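Local coordinates for protein toll-like receptor 6, Variable lymphocyte receptor B (PDB 3A79) that probably recognises bacterial diacylated lipopeptides in partnership with Toll-like receptor 2, through the leucine-rich-repeat ectodomain of TLR6, here fused by design to a hagfish lymphocyte receptor, at residues B[170-175]-B[195-200]; B[214-219]-B[242-247]; B[359-364]-B[381-386]. One frame throughout, in Å; residues are numbered along the deposited sequence.

In the fold
All three contacts lie in the TLR6 part of the fusion; contacts 1 and 3 join adjacent strands of its parallel array. Contact 1 pairs strands 171-178 and 198-203, and contact 3 continues from strands 357-359 and 381-383 into the loops beyond. Contact 2 instead packs strand 214-220, on another surface, against helix 235-246. Contacts 1 and 2 touch, their centres about 13 Å apart: Thr196 N probably hydrogen-bonds to Ala219 O at 3.3 Å. Contact 3 lies farther off, its centre about 33 Å from that of contact 1. It is largely buried and polar, with a guanidinium and sugars; contact 1, partly buried, relies on backbone bonds, and contact 2, also partly buried, on apolar packing.

Contact 1: B[170-175]-B[195-200]; sequences HLSCIL and NTTVLH. With NAG (2-acetamido-2-deoxy-beta-D-glucopyranose), chain N.
Leu175 and His200 both swing their CG anti to the backbone N (chi1 173° and -170°), which lays the two side chains side by side and brings Leu175 CD1 over a face of the imidazole, 4.0 Å from the His200 ring centroid. This CH-pi contact bridges two parallel strands from adjacent turns of the TLR6 leucine-rich-repeat solenoid. The strands are in register, with Cys173 beside Val198 and Leu175 beside His200 on the partly exposed face, while Ile174 and Leu199 point into the buried core of the solenoid. There the branched Ile174 suits its place because it can fill two directions: CG2 meets Leu199 CD1 at 3.8 Å, and CG1 crosses the Thr196 side chain at about a right angle, lying against OG1. That hydroxyl is also hydrogen-bonded to Pro194 O, so a threonine can be buried here and still have its polar atom paired. An alanine at Ile174 would remove CG1, CG2 and CD1, and Leu199 CD1 and the Thr196 side chain would probably lose most of their common partner, leaving a gap between the strands. The backbones are joined by Val198 N to Ser172 O at 2.9 Å and His200 N to Ile174 O at 3.0 Å. On the more open face, Cys173 SG touches Val198 CG1 at 4.2 Å. At Thr197 the chain turns a corner between the flank and the strand, and two residues earlier a glycan begins: Asn195 ND2 is bonded to C1 of the N-acetylglucosamine at 1.5 Å.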
loop_
_atom_site.group_PDB
_atom_site.type_symbol
_atom_site.label_atom_id
_atom_site.label_comp_id
_atom_site.label_asym_id
_atom_site.label_seq_id
_atom_site.Cartn_x
_atom_site.Cartn_y
_atom_site.Cartn_z
ATOM N N HIS B 170 -5.926 -43.386 -27.242
ATOM C CA HIS B 170 -4.901 -42.480 -26.738
ATOM C C HIS B 170 -5.530 -41.158 -26.272
ATOM O O HIS B 170 -5.364 -40.091 -26.877
ATOM C CB HIS B 170 -3.766 -42.317 -27.757
ATOM C CG HIS B 170 -2.973 -43.574 -27.967
ATOM N ND1 HIS B 170 -3.376 -44.576 -28.825
ATOM C CD2 HIS B 170 -1.816 -44.004 -27.408
ATOM C CE1 HIS B 170 -2.496 -45.562 -28.794
ATOM N NE2 HIS B 170 -1.539 -45.240 -27.943
ATOM N N LEU B 171 -6.263 -41.275 -25.171
ATOM C CA LEU B 171 -7.009 -40.176 -24.598
ATOM C C LEU B 171 -6.112 -39.083 -24.024
ATOM O O LEU B 171 -5.010 -39.359 -23.536
ATOM C CB LEU B 171 -7.931 -40.705 -23.503
ATOM C CG LEU B 171 -9.118 -41.542 -23.961
ATOM C CD1 LEU B 171 -9.751 -42.183 -22.753
ATOM C CD2 LEU B 171 -10.127 -40.686 -24.722
ATOM N N SER B 172 -6.611 -37.846 -24.076
ATOM C CA SER B 172 -5.925 -36.691 -23.504
ATOM C C SER B 172 -6.676 -36.079 -22.318
ATOM O O SER B 172 -6.056 -35.641 -21.341
ATOM C CB SER B 172 -5.666 -35.636 -24.572
ATOM O OG SER B 172 -4.408 -35.847 -25.177
ATOM N N CYS B 173 -8.005 -36.038 -22.396
ATOM C CA CYS B 173 -8.781 -35.651 -21.224
ATOM C C CYS B 173 -9.966 -36.566 -20.976
ATOM O O CYS B 173 -10.730 -36.877 -21.887
ATOM C CB CYS B 173 -9.243 -34.187 -21.283
ATOM S SG CYS B 173 -9.812 -33.540 -19.656
ATOM N N ILE B 174 -10.081 -37.007 -19.727
ATOM C CA ILE B 174 -11.285 -37.637 -19.214
ATOM C C ILE B 174 -11.874 -36.702 -18.170
ATOM O O ILE B 174 -11.324 -36.520 -17.085
ATOM C CB ILE B 174 -11.006 -39.026 -18.585
ATOM C CG1 ILE B 174 -10.530 -40.002 -19.661
ATOM C CG2 ILE B 174 -12.258 -39.575 -17.895
ATOM C CD1 ILE B 174 -10.775 -41.438 -19.321
ATOM N N LEU B 175 -12.978 -36.070 -18.526
ATOM C CA LEU B 175 -13.686 -35.237 -17.581
ATOM C C LEU B 175 -14.809 -36.082 -17.007
ATOM O O LEU B 175 -15.588 -36.669 -17.751
ATOM C CB LEU B 175 -14.236 -33.980 -18.262
ATOM C CG LEU B 175 -15.126 -33.191 -17.306
ATOM C CD1 LEU B 175 -14.301 -32.593 -16.187
ATOM C CD2 LEU B 175 -15.889 -32.134 -18.018
ATOM N N ASN B 195 -5.939 -45.168 -19.349
ATOM C CA ASN B 195 -4.790 -44.264 -19.403
ATOM C C ASN B 195 -5.177 -42.937 -20.047
ATOM O O ASN B 195 -5.648 -42.905 -21.184
ATOM C CB ASN B 195 -3.613 -44.900 -20.150
ATOM C CG ASN B 195 -3.488 -46.379 -19.876
ATOM O OD1 ASN B 195 -4.491 -47.088 -19.833
ATOM N ND2 ASN B 195 -2.253 -46.853 -19.680
ATOM N N THR B 196 -5.001 -41.846 -19.306
ATOM C CA THR B 196 -5.276 -40.503 -19.817
ATOM C C THR B 196 -4.124 -39.602 -19.463
ATOM O O THR B 196 -3.498 -39.782 -18.424
ATOM C CB THR B 196 -6.497 -39.866 -19.147
ATOM O OG1 THR B 196 -7.507 -40.853 -18.920
ATOM C CG2 THR B 196 -7.057 -38.793 -20.028
ATOM N N THR B 197 -3.846 -38.621 -20.308
ATOM C CA THR B 197 -2.954 -37.549 -19.885
ATOM C C THR B 197 -3.552 -36.793 -18.679
ATOM O O THR B 197 -2.924 -36.683 -17.616
ATOM C CB THR B 197 -2.639 -36.571 -21.025
ATOM O OG1 THR B 197 -1.941 -37.267 -22.062
ATOM C CG2 THR B 197 -1.767 -35.425 -20.509
ATOM N N VAL B 198 -4.771 -36.293 -18.832
ATOM C CA VAL B 198 -5.412 -35.570 -17.745
ATOM C C VAL B 198 -6.649 -36.297 -17.231
ATOM O O VAL B 198 -7.436 -36.827 -18.010
ATOM C CB VAL B 198 -5.794 -34.141 -18.186
ATOM C CG1 VAL B 198 -6.502 -33.402 -17.073
ATOM C CG2 VAL B 198 -4.555 -33.377 -18.629
ATOM N N LEU B 199 -6.803 -36.344 -15.912
ATOM C CA LEU B 199 -8.059 -36.785 -15.321
ATOM C C LEU B 199 -8.638 -35.666 -14.484
ATOM O O LEU B 199 -8.045 -35.270 -13.485
ATOM C CB LEU B 199 -7.869 -38.015 -14.441
ATOM C CG LEU B 199 -9.174 -38.468 -13.786
ATOM C CD1 LEU B 199 -10.259 -38.648 -14.826
ATOM C CD2 LEU B 199 -8.959 -39.744 -13.045
ATOM N N HIS B 200 -9.795 -35.157 -14.894
ATOM C CA HIS B 200 -10.453 -34.072 -14.176
ATOM C C HIS B 200 -11.745 -34.571 -13.549
ATOM O O HIS B 200 -12.649 -35.062 -14.241
ATOM C CB HIS B 200 -10.756 -32.909 -15.119
ATOM C CG HIS B 200 -11.221 -31.667 -14.422
ATOM N ND1 HIS B 200 -11.643 -31.661 -13.109
ATOM C CD2 HIS B 200 -11.352 -30.393 -14.864
ATOM C CE1 HIS B 200 -11.996 -30.435 -12.765
ATOM N NE2 HIS B 200 -11.827 -29.647 -13.812
HETATM C C1 NAG N . -2.573 -48.240 -20.033
HETATM C C2 NAG N . -1.451 -48.783 -20.930
HETATM C C3 NAG N . -1.709 -50.251 -21.260
HETATM C C4 NAG N . -1.773 -51.062 -19.976
HETATM C C5 NAG N . -2.774 -50.491 -18.954
HETATM C C6 NAG N . -2.490 -51.122 -17.571
HETATM C C7 NAG N . -1.503 -46.771 -22.440
HETATM C C8 NAG N . -0.519 -45.730 -21.981
HETATM N N2 NAG N . -1.193 -48.042 -22.168
HETATM O O3 NAG N . -0.686 -50.759 -22.090
HETATM O O4 NAG N . -2.086 -52.399 -20.315
HETATM O O5 NAG N . -2.733 -49.061 -18.866
HETATM O O6 NAG N . -3.502 -50.986 -16.587
HETATM O O7 NAG N . -2.520 -46.443 -23.059
#

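Contact 2: B[214-219]-B[242-247]; sequences NMSVNA and LSELTR. With NAG (2-acetamido-2-deoxy-beta-D-glucopyranose), chain M; NAG (2-acetamido-2-deoxy-beta-D-glucopyranose), chain N.
Strand 214-217 and the helical turn 242-246 run almost parallel, their short axes 11° apart and 6.6 Å at closest approach. No hydrogen bond spans the gap, so packing does the joining, of helix side chains on the strand's side chains and on the carbonyl of Met215. Leu245 and Glu244 carry it. With CG beside its backbone N (chi1 -63°), Leu245 sends its CD2 methyl to the strand, where it meets Met215 O at 3.3 Å, Met215 CB at 3.4 Å and Val217 CG2 at 3.5 Å. A leucine suits this place because one branch can lie on two residues of the strand at once, and the beta-branched valine presents a methyl to it. Glu244 meets the strand through its aliphatic part, CB and CG lying near Met215 O and Asn214 OD1. A bend at chi2 (60°) carries the carboxylate on to Arg247 of the same segment, whose NH1 makes a salt bridge to Glu244 OE2 at 3.3 Å. A sugar takes up another side of the strand: Asn214 ND2 is bonded to C1 of an N-acetylglucosamine, and Ser216 OG, a small hydroxyl suited to meeting a sugar, hydrogen-bonds to O6 of the same sugar at 2.9 Å. In this part of the TLR6 solenoid, strand 214-220 pairs by backbone bonds with strand 190-196, Leu245 also touches Leu223 of strand 222-229, and Leu242 extends the helix packing to Phe272 and Phe273 of helix 263-273.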
loop_
_atom_site.group_PDB
_atom_site.type_symbol
_atom_site.label_atom_id
_atom_site.label_comp_id
_atom_site.label_asym_id
_atom_site.label_seq_id
_atom_site.Cartn_x
_atom_site.Cartn_y
_atom_site.Cartn_z
ATOM N N ASN B 214 -13.522 -46.443 -5.198
ATOM C CA ASN B 214 -12.121 -46.834 -5.353
ATOM C C ASN B 214 -11.677 -46.616 -6.810
ATOM O O ASN B 214 -12.068 -47.371 -7.702
ATOM C CB ASN B 214 -11.949 -48.301 -4.921
ATOM C CG ASN B 214 -10.485 -48.707 -4.705
ATOM O OD1 ASN B 214 -9.588 -47.868 -4.696
ATOM N ND2 ASN B 214 -10.254 -50.019 -4.512
ATOM N N MET B 215 -10.878 -45.579 -7.058
ATOM C CA MET B 215 -10.473 -45.253 -8.427
ATOM C C MET B 215 -9.041 -45.592 -8.780
ATOM O O MET B 215 -8.111 -44.921 -8.345
ATOM C CB MET B 215 -10.687 -43.773 -8.721
ATOM C CG MET B 215 -12.123 -43.368 -8.693
ATOM S SD MET B 215 -12.454 -42.064 -9.863
ATOM C CE MET B 215 -14.211 -41.873 -9.569
ATOM N N SER B 216 -8.864 -46.607 -9.611
ATOM C CA SER B 216 -7.536 -46.922 -10.106
ATOM C C SER B 216 -7.173 -46.141 -11.373
ATOM O O SER B 216 -8.037 -45.776 -12.174
ATOM C CB SER B 216 -7.407 -48.421 -10.347
ATOM O OG SER B 216 -7.585 -49.118 -9.130
ATOM N N VAL B 217 -5.884 -45.871 -11.530
ATOM C CA VAL B 217 -5.355 -45.345 -12.771
ATOM C C VAL B 217 -3.982 -45.951 -12.983
ATOM O O VAL B 217 -3.255 -46.176 -12.023
ATOM C CB VAL B 217 -5.224 -43.810 -12.737
ATOM C CG1 VAL B 217 -4.538 -43.304 -13.997
ATOM C CG2 VAL B 217 -6.585 -43.169 -12.596
ATOM N N ASN B 218 -3.627 -46.214 -14.235
ATOM C CA ASN B 218 -2.282 -46.666 -14.558
ATOM C C ASN B 218 -1.402 -45.483 -14.945
ATOM O O ASN B 218 -0.553 -45.034 -14.171
ATOM C CB ASN B 218 -2.308 -47.674 -15.709
ATOM C CG ASN B 218 -3.710 -48.159 -16.028
ATOM O OD1 ASN B 218 -3.983 -49.364 -16.008
ATOM N ND2 ASN B 218 -4.610 -47.222 -16.330
ATOM N N ALA B 219 -1.614 -44.981 -16.156
ATOM C CA ALA B 219 -0.814 -43.883 -16.673
ATOM C C ALA B 219 -1.577 -42.572 -16.547
ATOM O O ALA B 219 -2.640 -42.413 -17.144
ATOM C CB ALA B 219 -0.437 -44.145 -18.122
ATOM N N LEU B 242 -7.846 -40.268 -2.724
ATOM C CA LEU B 242 -6.714 -39.793 -3.516
ATOM C C LEU B 242 -5.634 -40.850 -3.558
ATOM O O LEU B 242 -4.892 -40.964 -4.536
ATOM C CB LEU B 242 -6.112 -38.522 -2.904
ATOM C CG LEU B 242 -6.711 -37.143 -3.145
ATOM C CD1 LEU B 242 -6.091 -36.137 -2.194
ATOM C CD2 LEU B 242 -6.463 -36.727 -4.556
ATOM N N SER B 243 -5.545 -41.607 -2.471
ATOM C CA SER B 243 -4.479 -42.584 -2.290
ATOM C C SER B 243 -4.227 -43.450 -3.517
ATOM O O SER B 243 -3.079 -43.702 -3.863
ATOM C CB SER B 243 -4.755 -43.470 -1.080
ATOM O OG SER B 243 -3.901 -44.601 -1.099
ATOM N N GLU B 244 -5.290 -43.898 -4.176
ATOM C CA GLU B 244 -5.146 -44.825 -5.295
ATOM C C GLU B 244 -4.995 -44.161 -6.678
ATOM O O GLU B 244 -4.448 -44.763 -7.601
ATOM C CB GLU B 244 -6.291 -45.834 -5.292
ATOM C CG GLU B 244 -5.955 -47.154 -5.972
ATOM C CD GLU B 244 -4.788 -47.873 -5.319
ATOM O OE1 GLU B 244 -4.690 -47.850 -4.068
ATOM O OE2 GLU B 244 -3.972 -48.463 -6.062
ATOM N N LEU B 245 -5.477 -42.932 -6.829
ATOM C CA LEU B 245 -5.247 -42.189 -8.065
ATOM C C LEU B 245 -3.810 -41.685 -8.057
ATOM O O LEU B 245 -3.251 -41.306 -9.081
ATOM C CB LEU B 245 -6.221 -41.014 -8.191
ATOM C CG LEU B 245 -7.709 -41.365 -8.281
ATOM C CD1 LEU B 245 -8.580 -40.176 -7.937
ATOM C CD2 LEU B 245 -8.062 -41.881 -9.656
ATOM N N THR B 246 -3.211 -41.719 -6.876
ATOM C CA THR B 246 -1.914 -41.107 -6.645
ATOM C C THR B 246 -0.750 -42.093 -6.529
ATOM O O THR B 246 0.413 -41.702 -6.657
ATOM C CB THR B 246 -1.968 -40.269 -5.387
ATOM O OG1 THR B 246 -2.369 -38.942 -5.740
ATOM C CG2 THR B 246 -0.613 -40.238 -4.712
ATOM N N ARG B 247 -1.057 -43.364 -6.270
ATOM C CA ARG B 247 -0.025 -44.395 -6.279
ATOM C C ARG B 247 0.706 -44.250 -7.604
ATOM O O ARG B 247 0.087 -44.003 -8.644
ATOM C CB ARG B 247 -0.620 -45.796 -6.090
ATOM C CG ARG B 247 -0.925 -46.138 -4.622
ATOM C CD ARG B 247 -1.406 -47.572 -4.429
ATOM N NE ARG B 247 -0.478 -48.538 -5.009
ATOM C CZ ARG B 247 -0.668 -49.855 -5.014
ATOM N NH1 ARG B 247 -1.759 -50.379 -4.464
ATOM N NH2 ARG B 247 0.237 -50.652 -5.572
HETATM C C1 NAG M . -8.904 -50.441 -4.857
HETATM C C2 NAG M . -8.393 -51.435 -3.802
HETATM C C3 NAG M . -6.995 -51.921 -4.176
HETATM C C4 NAG M . -7.034 -52.597 -5.537
HETATM C C5 NAG M . -7.674 -51.717 -6.627
HETATM C C6 NAG M . -8.025 -52.605 -7.844
HETATM C C7 NAG M . -9.120 -49.979 -1.884
HETATM C C8 NAG M . -10.508 -50.340 -1.432
HETATM N N2 NAG M . -8.392 -50.965 -2.414
HETATM O O3 NAG M . -6.513 -52.832 -3.210
HETATM O O4 NAG M . -5.713 -52.967 -5.882
HETATM O O5 NAG M . -8.839 -51.016 -6.170
HETATM O O6 NAG M . -8.306 -51.936 -9.063
HETATM O O7 NAG M . -8.690 -48.830 -1.734
HETATM C C1 NAG N . -2.573 -48.240 -20.033
HETATM C C2 NAG N . -1.451 -48.783 -20.930
HETATM C C3 NAG N . -1.709 -50.251 -21.260
HETATM C C4 NAG N . -1.773 -51.062 -19.976
HETATM C C5 NAG N . -2.774 -50.491 -18.954
HETATM C C6 NAG N . -2.490 -51.122 -17.571
HETATM C C7 NAG N . -1.503 -46.771 -22.440
HETATM C C8 NAG N . -0.519 -45.730 -21.981
HETATM N N2 NAG N . -1.193 -48.042 -22.168
HETATM O O3 NAG N . -0.686 -50.759 -22.090
HETATM O O4 NAG N . -2.086 -52.399 -20.315
HETATM O O5 NAG N . -2.733 -49.061 -18.866
HETATM O O6 NAG N . -3.502 -50.986 -16.587
HETATM O O7 NAG N . -2.520 -46.443 -23.059
#

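Contact 3: B[359-364]-B[381-386]; sequences NFTQNV and TLILQR. With NAG (2-acetamido-2-deoxy-beta-D-glucopyranose), chain G; NAG (2-acetamido-2-deoxy-beta-D-glucopyranose), chain C.
Arg386 and Gln362 are joined through one nitrogen of the guanidinium: NH1 donates to Gln362 OE1 at 3.0 Å, a bent bond that lies in the carbonyl plane of the amide although the two flat groups are turned 57° apart. The same NH1 gives an almost straight bond (170°) to O7 of the glycan's second N-acetylglucosamine at 3.1 Å, while Arg386 NH2 reaches Gln385 OE1 at 2.7 Å from above that amide's plane. Three acceptors thus fix the rotation of the guanidinium, and Thr361 CG2 packs over one of its faces. An arginine suits the spot because it can bond along its edge and still offer a flat surface. Gln362 reaches it with CG anti to the backbone N (chi1 -168°) and an extended chain. Beneath, Phe360 N bonds to Ile383 O at 2.8 Å and Gln362 N to Gln385 O at 2.9 Å. Thr361 OG1 donates to Asn359 OD1 at 3.1 Å, steadying the amide whose ND2 carries the first sugar; Ile383 CD1 lies under that sugar's acetyl group. Apolar packing follows on the buried side: Phe360 CB meets Leu384 CD2 at 4.2 Å, and Leu382 CD1 comes to the edge of the phenyl ring. Basic side chains of another protein chain pack on Gln362 and Arg386. Leu382, Leu384 and Asn387 follow the LxLxxN pattern of leucine-rich repeats, and Leu358, Phe360 and Asn363 match it with a phenylalanine at the second leucine position, here in the TLR6 part of the fusion.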
loop_
_atom_site.group_PDB
_atom_site.type_symbol
_atom_site.label_atom_id
_atom_site.label_comp_id
_atom_site.label_asym_id
_atom_site.label_seq_id
_atom_site.Cartn_x
_atom_site.Cartn_y
_atom_site.Cartn_z
ATOM N N ASN B 359 7.657 -16.735 -5.570
ATOM C CA ASN B 359 6.717 -15.865 -6.265
ATOM C C ASN B 359 5.538 -15.597 -5.350
ATOM O O ASN B 359 4.620 -16.402 -5.263
ATOM C CB ASN B 359 6.263 -16.523 -7.578
ATOM C CG ASN B 359 5.200 -15.714 -8.335
ATOM O OD1 ASN B 359 4.684 -14.713 -7.843
ATOM N ND2 ASN B 359 4.868 -16.176 -9.552
ATOM N N PHE B 360 5.591 -14.473 -4.643
ATOM C CA PHE B 360 4.506 -14.065 -3.759
ATOM C C PHE B 360 3.781 -12.858 -4.327
ATOM O O PHE B 360 3.831 -11.770 -3.756
ATOM C CB PHE B 360 5.040 -13.748 -2.365
ATOM C CG PHE B 360 5.765 -14.899 -1.727
ATOM C CD1 PHE B 360 7.149 -14.913 -1.653
ATOM C CD2 PHE B 360 5.062 -15.980 -1.216
ATOM C CE1 PHE B 360 7.815 -15.971 -1.065
ATOM C CE2 PHE B 360 5.722 -17.043 -0.628
ATOM C CZ PHE B 360 7.101 -17.040 -0.552
ATOM N N THR B 361 3.107 -13.065 -5.457
ATOM C CA THR B 361 2.410 -11.986 -6.154
ATOM C C THR B 361 1.093 -11.609 -5.483
ATOM O O THR B 361 0.347 -12.470 -5.012
ATOM C CB THR B 361 2.113 -12.347 -7.632
ATOM O OG1 THR B 361 3.237 -12.020 -8.453
ATOM C CG2 THR B 361 0.918 -11.567 -8.130
ATOM N N GLN B 362 0.820 -10.313 -5.445
ATOM C CA GLN B 362 -0.475 -9.810 -5.020
ATOM C C GLN B 362 -0.912 -10.303 -3.642
ATOM O O GLN B 362 -1.961 -10.919 -3.487
ATOM C CB GLN B 362 -1.540 -10.146 -6.059
ATOM C CG GLN B 362 -2.855 -9.411 -5.841
ATOM C CD GLN B 362 -3.831 -9.646 -6.968
ATOM O OE1 GLN B 362 -3.453 -9.633 -8.137
ATOM N NE2 GLN B 362 -5.093 -9.870 -6.625
ATOM N N ASN B 363 -0.101 -10.022 -2.636
ATOM C CA ASN B 363 -0.516 -10.252 -1.270
ATOM C C ASN B 363 -0.494 -8.917 -0.562
ATOM O O ASN B 363 -0.782 -7.891 -1.162
ATOM C CB ASN B 363 0.427 -11.235 -0.584
ATOM C CG ASN B 363 0.502 -12.553 -1.304
ATOM O OD1 ASN B 363 1.586 -13.007 -1.662
ATOM N ND2 ASN B 363 -0.653 -13.173 -1.539
ATOM N N VAL B 364 -0.133 -8.930 0.711
ATOM C CA VAL B 364 0.027 -7.704 1.466
ATOM C C VAL B 364 1.355 -7.747 2.232
ATOM O O VAL B 364 1.416 -7.392 3.410
ATOM C CB VAL B 364 -1.175 -7.467 2.409
ATOM C CG1 VAL B 364 -1.269 -5.984 2.799
ATOM C CG2 VAL B 364 -2.479 -7.926 1.733
ATOM N N THR B 381 15.436 -16.520 -8.067
ATOM C CA THR B 381 14.430 -15.596 -8.543
ATOM C C THR B 381 13.394 -15.386 -7.459
ATOM O O THR B 381 12.761 -16.326 -7.001
ATOM C CB THR B 381 13.755 -16.129 -9.811
ATOM O OG1 THR B 381 14.754 -16.404 -10.804
ATOM C CG2 THR B 381 12.753 -15.109 -10.345
ATOM N N LEU B 382 13.239 -14.146 -7.035
ATOM C CA LEU B 382 12.239 -13.809 -6.040
ATOM C C LEU B 382 11.281 -12.780 -6.635
ATOM O O LEU B 382 11.707 -11.832 -7.285
ATOM C CB LEU B 382 12.909 -13.276 -4.772
ATOM C CG LEU B 382 12.002 -12.584 -3.756
ATOM C CD1 LEU B 382 11.253 -13.602 -2.919
ATOM C CD2 LEU B 382 12.842 -11.682 -2.881
ATOM N N ILE B 383 9.986 -12.981 -6.420
ATOM C CA ILE B 383 8.963 -12.124 -7.005
ATOM C C ILE B 383 8.006 -11.610 -5.935
ATOM O O ILE B 383 7.301 -12.384 -5.291
ATOM C CB ILE B 383 8.171 -12.870 -8.099
ATOM C CG1 ILE B 383 9.132 -13.469 -9.125
ATOM C CG2 ILE B 383 7.192 -11.939 -8.776
ATOM C CD1 ILE B 383 8.447 -14.043 -10.318
ATOM N N LEU B 384 7.988 -10.296 -5.759
ATOM C CA LEU B 384 7.163 -9.658 -4.744
ATOM C C LEU B 384 6.189 -8.634 -5.360
ATOM O O LEU B 384 5.668 -7.746 -4.680
ATOM C CB LEU B 384 8.074 -9.037 -3.679
ATOM C CG LEU B 384 8.801 -10.133 -2.881
ATOM C CD1 LEU B 384 10.083 -9.641 -2.261
ATOM C CD2 LEU B 384 7.896 -10.723 -1.798
ATOM N N GLN B 385 5.936 -8.785 -6.656
ATOM C CA GLN B 385 5.040 -7.897 -7.385
ATOM C C GLN B 385 3.631 -7.788 -6.800
ATOM O O GLN B 385 2.986 -8.783 -6.500
ATOM C CB GLN B 385 4.951 -8.336 -8.843
ATOM C CG GLN B 385 3.660 -7.950 -9.513
ATOM C CD GLN B 385 3.746 -8.076 -11.019
ATOM O OE1 GLN B 385 2.787 -7.774 -11.740
ATOM N NE2 GLN B 385 4.907 -8.516 -11.508
ATOM N N ARG B 386 3.158 -6.561 -6.663
ATOM C CA ARG B 386 1.802 -6.278 -6.188
ATOM C C ARG B 386 1.629 -6.476 -4.684
ATOM O O ARG B 386 0.682 -7.118 -4.236
ATOM C CB ARG B 386 0.745 -7.055 -6.984
ATOM C CG ARG B 386 -0.072 -6.198 -7.949
ATOM C CD ARG B 386 -0.809 -7.045 -8.963
ATOM N NE ARG B 386 0.133 -7.767 -9.814
ATOM C CZ ARG B 386 -0.107 -8.957 -10.360
ATOM N NH1 ARG B 386 -1.265 -9.568 -10.135
ATOM N NH2 ARG B 386 0.811 -9.546 -11.121
HETATM C C1 NAG G . 3.807 -15.442 -10.207
HETATM C C2 NAG G . 3.918 -15.779 -11.696
HETATM C C3 NAG G . 2.713 -15.337 -12.532
HETATM C C4 NAG G . 1.366 -15.568 -11.845
HETATM C C5 NAG G . 1.436 -15.193 -10.365
HETATM C C6 NAG G . 0.176 -15.641 -9.646
HETATM C C7 NAG G . 6.140 -15.878 -12.712
HETATM C C8 NAG G . 7.244 -15.095 -13.371
HETATM N N2 NAG G . 5.108 -15.162 -12.253
HETATM O O3 NAG G . 2.737 -15.980 -13.794
HETATM O O4 NAG G . 0.377 -14.816 -12.545
HETATM O O5 NAG G . 2.534 -15.809 -9.727
HETATM O O6 NAG G . -0.081 -16.982 -9.998
HETATM O O7 NAG G . 6.216 -17.108 -12.614
HETATM C C1 NAG C . -0.803 -15.591 -12.861
HETATM C C2 NAG C . -2.057 -14.707 -12.751
HETATM C C3 NAG C . -3.275 -15.360 -13.386
HETATM C C4 NAG C . -2.947 -15.754 -14.821
HETATM C C5 NAG C . -1.772 -16.728 -14.790
HETATM C C6 NAG C . -1.317 -17.114 -16.190
HETATM C C7 NAG C . -2.200 -13.069 -10.970
HETATM C C8 NAG C . -2.740 -12.747 -9.598
HETATM N N2 NAG C . -2.379 -14.320 -11.392
HETATM O O3 NAG C . -4.407 -14.518 -13.272
HETATM O O4 NAG C . -4.087 -16.329 -15.435
HETATM O O5 NAG C . -0.647 -16.173 -14.140
HETATM O O6 NAG C . -0.708 -15.999 -16.806
HETATM O O7 NAG C . -1.612 -12.215 -11.653
#